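Local coordinates for protein beta-2-microglobulin (Ctenopharyngodon idella, PDB 5H5Z) that associates with the heavy chain of bony fish MHC class I as its immunoglobulin-like light subunit and probably influences which peptides the complex presents, at residues Ile25-Asn30 with Ala56-Trp61; Ile38-Asn43 with Ala48-Thr53; Glu78-Val83 with Asn89-Trp94. The protein carries 1 engineered substitution. One frame throughout, in Å; residues are numbered along the deposited sequence.

Interaction 1 of 3, residues Ile25-Asn30 with Ala56-Trp61; sequences ICYVSN and AFEKGW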
# COMPACT_ATOMS: atom_id res chain seq x y z
N ILE B 25 10.72 9.87 -2.28
CA ILE B 25 9.49 9.17 -1.93
C ILE B 25 9.09 9.46 -0.49
O ILE B 25 9.92 9.39 0.44
CB ILE B 25 9.64 7.64 -2.12
CG1 ILE B 25 10.04 7.31 -3.57
CG2 ILE B 25 8.37 6.92 -1.69
CD1 ILE B 25 10.56 5.91 -3.78
N CYS B 26 7.81 9.79 -0.30
CA CYS B 26 7.25 9.93 1.03
C CYS B 26 6.09 8.96 1.17
O CYS B 26 5.05 9.12 0.53
CB CYS B 26 6.83 11.37 1.28
SG CYS B 26 6.15 11.70 2.92
N TYR B 27 6.29 7.93 2.00
CA TYR B 27 5.27 6.92 2.27
C TYR B 27 4.55 7.25 3.56
O TYR B 27 5.15 7.29 4.65
CB TYR B 27 5.92 5.54 2.38
CG TYR B 27 4.95 4.39 2.58
CD1 TYR B 27 3.84 4.22 1.75
CD2 TYR B 27 5.17 3.44 3.57
CE1 TYR B 27 2.96 3.16 1.93
CE2 TYR B 27 4.31 2.37 3.76
CZ TYR B 27 3.21 2.24 2.94
OH TYR B 27 2.36 1.18 3.13
N VAL B 28 3.25 7.51 3.44
CA VAL B 28 2.42 7.94 4.56
C VAL B 28 1.39 6.84 4.82
O VAL B 28 0.56 6.55 3.97
CB VAL B 28 1.75 9.30 4.26
CG1 VAL B 28 0.90 9.76 5.43
CG2 VAL B 28 2.81 10.35 3.92
N SER B 29 1.47 6.22 5.99
CA SER B 29 0.69 5.00 6.24
C SER B 29 0.06 4.98 7.62
O SER B 29 0.31 5.86 8.44
CB SER B 29 1.59 3.78 6.07
OG SER B 29 2.63 3.78 7.04
N ASN B 30 -0.78 3.97 7.87
CA ASN B 30 -1.36 3.73 9.19
C ASN B 30 -2.24 4.88 9.71
O ASN B 30 -2.28 5.13 10.91
CB ASN B 30 -0.26 3.40 10.22
CG ASN B 30 0.47 2.11 9.91
OD1 ASN B 30 0.01 1.28 9.12
ND2 ASN B 30 1.63 1.93 10.54
N ALA B 56 -6.04 4.18 -0.86
CA ALA B 56 -6.29 2.78 -0.55
C ALA B 56 -5.97 2.50 0.92
O ALA B 56 -5.44 3.37 1.63
CB ALA B 56 -5.50 1.87 -1.47
N PHE B 57 -6.31 1.31 1.38
CA PHE B 57 -6.09 0.91 2.76
C PHE B 57 -5.76 -0.57 2.84
O PHE B 57 -6.05 -1.33 1.90
CB PHE B 57 -7.29 1.28 3.65
CG PHE B 57 -8.61 0.72 3.17
CD1 PHE B 57 -9.02 -0.55 3.55
CD2 PHE B 57 -9.45 1.48 2.37
CE1 PHE B 57 -10.24 -1.07 3.12
CE2 PHE B 57 -10.67 0.98 1.93
CZ PHE B 57 -11.07 -0.30 2.31
N GLU B 58 -5.15 -0.96 3.95
CA GLU B 58 -4.73 -2.33 4.16
C GLU B 58 -5.71 -3.05 5.07
O GLU B 58 -6.69 -2.45 5.54
CB GLU B 58 -3.33 -2.35 4.79
CG GLU B 58 -2.22 -1.89 3.85
CD GLU B 58 -0.88 -1.76 4.54
OE1 GLU B 58 -0.77 -0.98 5.50
OE2 GLU B 58 0.07 -2.44 4.10
N LYS B 59 -5.46 -4.33 5.32
CA LYS B 59 -6.16 -5.06 6.36
C LYS B 59 -5.92 -4.34 7.68
O LYS B 59 -4.80 -3.90 7.97
CB LYS B 59 -5.71 -6.52 6.41
CG LYS B 59 -6.32 -7.37 5.30
CD LYS B 59 -5.49 -8.60 4.96
CE LYS B 59 -5.79 -9.10 3.54
NZ LYS B 59 -7.13 -9.75 3.39
N GLY B 60 -6.99 -4.17 8.46
CA GLY B 60 -6.94 -3.31 9.64
C GLY B 60 -7.54 -1.94 9.36
O GLY B 60 -7.76 -1.15 10.29
N TRP B 61 -7.76 -1.64 8.07
CA TRP B 61 -8.55 -0.48 7.61
C TRP B 61 -7.81 0.85 7.50
O TRP B 61 -8.35 1.82 6.97
CB TRP B 61 -9.81 -0.29 8.46
CG TRP B 61 -10.65 -1.52 8.58
CD1 TRP B 61 -10.80 -2.31 9.68
CD2 TRP B 61 -11.46 -2.10 7.55
NE1 TRP B 61 -11.66 -3.35 9.40
CE2 TRP B 61 -12.07 -3.24 8.10
CE3 TRP B 61 -11.72 -1.75 6.22
CZ2 TRP B 61 -12.94 -4.05 7.37
CZ3 TRP B 61 -12.58 -2.55 5.49
CH2 TRP B 61 -13.18 -3.69 6.07
O HOH W 1 -1.77 1.64 6.28
O HOH W 2 -1.92 -0.62 8.29

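Interaction 2 of 3, residues Ile38-Asn43 with Ala48-Thr53; sequences IELLKN and ADAQQT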
# COMPACT_ATOMS: atom_id res chain seq x y z
N ILE B 38 -0.31 15.97 1.72
CA ILE B 38 1.10 15.57 1.63
C ILE B 38 1.78 16.43 0.57
O ILE B 38 1.29 16.54 -0.56
CB ILE B 38 1.27 14.07 1.27
CG1 ILE B 38 0.48 13.17 2.24
CG2 ILE B 38 2.75 13.69 1.27
CD1 ILE B 38 0.25 11.77 1.72
N GLU B 39 2.92 17.03 0.93
CA GLU B 39 3.68 17.85 0.00
C GLU B 39 5.16 17.54 0.13
O GLU B 39 5.67 17.38 1.23
CB GLU B 39 3.44 19.35 0.26
CG GLU B 39 2.03 19.84 -0.04
CD GLU B 39 1.62 19.75 -1.50
OE1 GLU B 39 2.47 19.44 -2.37
OE2 GLU B 39 0.43 20.00 -1.80
N LEU B 40 5.85 17.42 -1.01
CA LEU B 40 7.31 17.28 -0.99
C LEU B 40 7.94 18.66 -1.14
O LEU B 40 7.46 19.48 -1.94
CB LEU B 40 7.78 16.33 -2.10
CG LEU B 40 7.26 14.88 -2.04
CD1 LEU B 40 7.66 14.11 -3.29
CD2 LEU B 40 7.76 14.17 -0.80
N LEU B 41 9.00 18.91 -0.39
CA LEU B 41 9.63 20.23 -0.36
C LEU B 41 11.11 20.21 -0.71
O LEU B 41 11.84 19.30 -0.29
CB LEU B 41 9.45 20.89 1.01
CG LEU B 41 8.10 20.80 1.73
CD1 LEU B 41 8.21 21.42 3.11
CD2 LEU B 41 6.96 21.43 0.94
N LYS B 42 11.54 21.21 -1.47
CA LYS B 42 12.95 21.47 -1.71
C LYS B 42 13.27 22.81 -1.07
O LYS B 42 12.70 23.84 -1.45
CB LYS B 42 13.26 21.51 -3.20
CG LYS B 42 14.72 21.84 -3.51
CD LYS B 42 14.98 22.03 -4.99
CE LYS B 42 16.47 22.21 -5.25
NZ LYS B 42 16.77 22.51 -6.67
N ASN B 43 14.18 22.80 -0.10
CA ASN B 43 14.53 23.99 0.68
C ASN B 43 13.30 24.75 1.20
O ASN B 43 13.25 25.98 1.17
CB ASN B 43 15.46 24.91 -0.13
CG ASN B 43 16.74 24.21 -0.57
OD1 ASN B 43 17.34 23.45 0.20
ND2 ASN B 43 17.16 24.46 -1.80
N ALA B 48 6.76 21.11 -7.50
CA ALA B 48 5.69 20.91 -8.47
C ALA B 48 5.78 19.54 -9.15
O ALA B 48 6.84 18.90 -9.16
CB ALA B 48 5.70 22.03 -9.51
N ASP B 49 4.65 19.10 -9.71
CA ASP B 49 4.55 17.85 -10.48
C ASP B 49 4.85 16.59 -9.67
O ASP B 49 5.25 15.56 -10.23
CB ASP B 49 5.43 17.90 -11.74
CG ASP B 49 4.99 18.99 -12.72
OD1 ASP B 49 3.87 19.53 -12.58
OD2 ASP B 49 5.78 19.30 -13.64
N ALA B 50 4.67 16.65 -8.35
CA ALA B 50 4.76 15.46 -7.51
C ALA B 50 3.55 14.57 -7.80
O ALA B 50 2.47 15.07 -8.07
CB ALA B 50 4.81 15.84 -6.04
N GLN B 51 3.77 13.26 -7.75
CA GLN B 51 2.72 12.28 -8.05
C GLN B 51 2.25 11.58 -6.78
O GLN B 51 3.07 11.14 -5.98
CB GLN B 51 3.24 11.23 -9.05
CG GLN B 51 3.55 11.77 -10.44
CD GLN B 51 4.96 12.34 -10.58
OE1 GLN B 51 5.77 12.29 -9.65
NE2 GLN B 51 5.25 12.87 -11.76
N GLN B 52 0.94 11.47 -6.62
CA GLN B 52 0.36 10.81 -5.45
C GLN B 52 -0.51 9.63 -5.84
O GLN B 52 -1.32 9.72 -6.77
CB GLN B 52 -0.44 11.81 -4.61
CG GLN B 52 -0.93 11.28 -3.27
CD GLN B 52 -1.63 12.34 -2.43
OE1 GLN B 52 -2.80 12.19 -2.08
NE2 GLN B 52 -0.92 13.41 -2.11
N THR B 53 -0.33 8.51 -5.14
CA THR B 53 -1.12 7.30 -5.36
C THR B 53 -2.58 7.52 -4.95
O THR B 53 -2.89 8.40 -4.15
CB THR B 53 -0.55 6.09 -4.60
OG1 THR B 53 -0.50 6.36 -3.19
CG2 THR B 53 0.85 5.74 -5.11
O HOH W 3 -1.83 15.55 -0.79

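Interaction 3 of 3, residues Glu78-Val83 with Asn89-Trp94; sequences EYSCRV and NKTIVW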
# COMPACT_ATOMS: atom_id res chain seq x y z
N GLU B 78 18.12 20.85 0.78
CA GLU B 78 17.37 20.06 1.76
C GLU B 78 16.02 19.63 1.20
O GLU B 78 15.28 20.45 0.65
CB GLU B 78 17.16 20.87 3.05
CG GLU B 78 16.06 20.31 3.94
CD GLU B 78 15.53 21.33 4.93
OE1 GLU B 78 16.22 21.60 5.93
OE2 GLU B 78 14.41 21.85 4.72
N TYR B 79 15.71 18.35 1.36
CA TYR B 79 14.41 17.80 0.95
C TYR B 79 13.64 17.31 2.16
O TYR B 79 14.22 16.81 3.13
CB TYR B 79 14.59 16.70 -0.09
CG TYR B 79 15.19 17.24 -1.37
CD1 TYR B 79 16.57 17.28 -1.56
CD2 TYR B 79 14.37 17.74 -2.39
CE1 TYR B 79 17.12 17.79 -2.72
CE2 TYR B 79 14.92 18.25 -3.56
CZ TYR B 79 16.29 18.27 -3.71
OH TYR B 79 16.84 18.78 -4.86
N SER B 80 12.31 17.46 2.10
CA SER B 80 11.44 17.07 3.20
C SER B 80 10.03 16.75 2.72
O SER B 80 9.66 17.05 1.58
CB SER B 80 11.43 18.15 4.29
OG SER B 80 10.93 19.39 3.80
N CYS B 81 9.27 16.11 3.59
CA CYS B 81 7.88 15.79 3.32
C CYS B 81 7.05 16.39 4.44
O CYS B 81 7.29 16.10 5.62
CB CYS B 81 7.68 14.28 3.23
SG CYS B 81 5.98 13.73 2.96
N ARG B 82 6.09 17.24 4.07
CA ARG B 82 5.19 17.87 5.02
C ARG B 82 3.81 17.25 4.94
O ARG B 82 3.17 17.26 3.88
CB ARG B 82 5.12 19.39 4.81
CG ARG B 82 4.15 20.10 5.75
CD ARG B 82 4.37 21.60 5.78
NE ARG B 82 4.16 22.22 4.47
CZ ARG B 82 4.84 23.26 4.01
NH1 ARG B 82 5.81 23.81 4.73
NH2 ARG B 82 4.56 23.75 2.80
N VAL B 83 3.36 16.71 6.07
CA VAL B 83 2.08 16.02 6.14
C VAL B 83 1.13 16.74 7.11
O VAL B 83 1.50 17.03 8.25
CB VAL B 83 2.26 14.55 6.56
CG1 VAL B 83 0.93 13.82 6.61
CG2 VAL B 83 3.22 13.83 5.62
N ASN B 89 0.56 19.06 11.91
CA ASN B 89 1.41 19.53 10.82
C ASN B 89 2.83 19.04 11.06
O ASN B 89 3.54 19.59 11.89
CB ASN B 89 1.36 21.07 10.73
CG ASN B 89 2.24 21.64 9.63
OD1 ASN B 89 2.88 20.91 8.86
ND2 ASN B 89 2.29 22.96 9.54
N LYS B 90 3.23 17.99 10.36
CA LYS B 90 4.56 17.41 10.55
C LYS B 90 5.42 17.55 9.31
O LYS B 90 4.93 17.47 8.19
CB LYS B 90 4.46 15.93 10.96
CG LYS B 90 3.55 15.68 12.16
CD LYS B 90 4.03 14.50 12.99
CE LYS B 90 3.05 14.15 14.10
NZ LYS B 90 2.65 15.30 14.96
N THR B 91 6.71 17.79 9.52
CA THR B 91 7.68 17.85 8.43
C THR B 91 8.84 16.91 8.75
O THR B 91 9.47 17.03 9.79
CB THR B 91 8.20 19.29 8.21
OG1 THR B 91 7.11 20.13 7.84
CG2 THR B 91 9.26 19.33 7.10
N ILE B 92 9.09 15.97 7.84
CA ILE B 92 10.18 15.01 8.01
C ILE B 92 11.24 15.26 6.93
O ILE B 92 10.94 15.21 5.74
CB ILE B 92 9.66 13.55 7.95
CG1 ILE B 92 8.49 13.34 8.92
CG2 ILE B 92 10.78 12.54 8.20
CD1 ILE B 92 8.84 13.46 10.39
N VAL B 93 12.46 15.56 7.37
CA VAL B 93 13.58 15.82 6.47
C VAL B 93 14.14 14.50 5.94
O VAL B 93 14.32 13.54 6.69
CB VAL B 93 14.69 16.63 7.18
CG1 VAL B 93 15.94 16.76 6.31
CG2 VAL B 93 14.18 18.01 7.57
N TRP B 94 14.41 14.45 4.64
CA TRP B 94 15.03 13.29 4.00
C TRP B 94 16.47 13.08 4.46
O TRP B 94 17.30 13.99 4.38
CB TRP B 94 14.99 13.44 2.49
CG TRP B 94 15.73 12.37 1.77
CD1 TRP B 94 15.43 11.04 1.74
CD2 TRP B 94 16.90 12.54 0.96
NE1 TRP B 94 16.35 10.37 0.97
CE2 TRP B 94 17.26 11.26 0.47
CE3 TRP B 94 17.68 13.65 0.60
CZ2 TRP B 94 18.36 11.06 -0.36
CZ3 TRP B 94 18.78 13.45 -0.23
CH2 TRP B 94 19.11 12.16 -0.70
O HOH W 4 17.58 16.49 2.75

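Interaction 1 of 3, residues Ile25-Asn30 with Ala56-Trp61
Glu-58 reaches its carboxylate into the space beside Tyr-27 and Asn-30, overlapping both only lightly: OE2 stands 4.4 Å from Tyr-27 OH, and OE1 is 4.3 Å from Asn-30 OD1. The two pieces of chain belong to one sheet of the immunoglobulin sandwich, but strand 63-71 runs between their strands, so they meet only through the ends of side chains and through water. Tyr-27 gets there because its CG lies anti to the backbone N (chi1 -177°), sending the ring out along the sheet surface; its ring and the Glu-58 chain both pack on His-64 of the intervening strand. Two waters do the bonding. Water 1 accepts from Asn-30 N at 3.0 Å and is hydrogen-bonded to Glu-58 OE1 at 2.9 Å. Water 2 links Asn-30 OD1, at 2.8 Å, to Glu-58 OE1, at 3.0 Å. Asparagine suits its corner, where the backbone takes up a left-handed conformation that this residue tolerates well. Behind Glu-58 the chain folds into a type II turn closed by Trp-61 N on Glu-58 O at 2.9 Å, with Gly-60 at the positive-phi position usual for glycine in such turns. The turn presents Trp-61 to the MHC class I heavy chain, where its NE1 bonds to Asp-118 of that chain. With the carboxylate ionised, as is likely, neither oxygen offers a proton to the other, whereas water 2 can donate to each; the link between the segments thus runs through water, both bridges ending on OE1 of Glu-58.

Interaction 2 of 3, residues Ile38-Asn43 with Ala48-Thr53
The carboxamide of Gln-52 turns one face to Ile-38, whose CD1 stands over it, 4.3 Å from NE2, while CB approaches the same nitrogen obliquely at 4.1 Å. At the amide's NE2 end sits water 3, which accepts from that nitrogen at 2.7 Å and from Ile-38 N at 3.0 Å. This is an edge of the immunoglobulin C1-set beta sandwich: strand 36-42 belongs to one sheet and strand 51-57 to the other, and the chain has just passed between them. Glutamine fits a partly exposed place of this kind, since its methylenes can span the gap while its polar head bonds to water. The span depends on a stretched chain, with CG anti to the backbone N (chi1 -172°) and the next torsion extended as well. Lys-67 of strand 63-71 packs against Gln-52 and Ala-50 and gives a hydrogen bond from NZ to Ile-38 O, so the backbone N and O of Ile-38 are both engaged on this side. Further along, the contact becomes wholly apolar. Leu-40, directed inward against Cys-26 and Val-69, extends one branch to Ala-50. A small residue suits that place, because the CA atoms of Leu-40 and Ala-50 are 7.2 Å apart and the leucine branch already reaches across to within contact of a CB. The two side chains meet methyl to methyl, Leu-40 CD1 to Ala-50 CB, at 4.3 Å.

Interaction 3 of 3, residues Glu78-Val83 with Asn89-Trp94
Cys-81 and Ile-92 exchange two backbone hydrogen bonds, Cys-81 N to Ile-92 O and Ile-92 N to Cys-81 O, both 2.9 Å, in an antiparallel beta hairpin of the immunoglobulin fold. Val-83 and Lys-90 form the next hydrogen-bonded pair, and Trp-94 N closes the ladder on Tyr-79 O at 2.8 Å. On one face Arg-82 lies alongside Thr-91 and crosses Asn-89, its CG 3.6 Å from Thr-91 OG1 and 3.5 Å from Asn-89 OD1; the guanidinium and amide planes stand 76° apart. CG anti to the backbone N (chi1 178°) lays the methylenes along these neighbours, and a bend at chi3 then redirects the head. With an alanine in its place, Asn-89 OD1 would probably lose the methylenes it lies against, and Thr-91 OG1 would keep only CB beside it. Thr-91 CG2 touches Ser-80, whose small side chain suits its close non-hydrogen-bonded pairing with Val-93. The other face is the core side: Val-83 packs on Val-28, and Cys-81 forms the disulfide to Cys-26. Phe-71 stacks edge-to-face with both Tyr-79 and Trp-94, whose CB atoms approach to 4.2 Å. Water 4 accepts from Tyr-79 N and donates to Trp-94 O, each at 3.0 Å.

How the interactions relate
Starting from the N terminus, strand 22-31 enters interaction 1, whose loop closes only when the chain returns at 56-61. Within that loop lies interaction 2, a shorter closure made as the chain leaves strand 36-42 for the opposite sheet. Interaction 3 follows in series as the terminal hairpin, and no closures cross. Interaction 1 works across one sheet, interaction 2 joins the two sheets at an edge, and interaction 3 pairs neighbouring strands of the second. Packing of Leu-40 on Cys-26 links interactions 1 and 2, backbone pairing of Leu-41 with Ser-80 links 2 and 3, and the Cys-26 to Cys-81 disulfide pins 1 to 3 through the sandwich core.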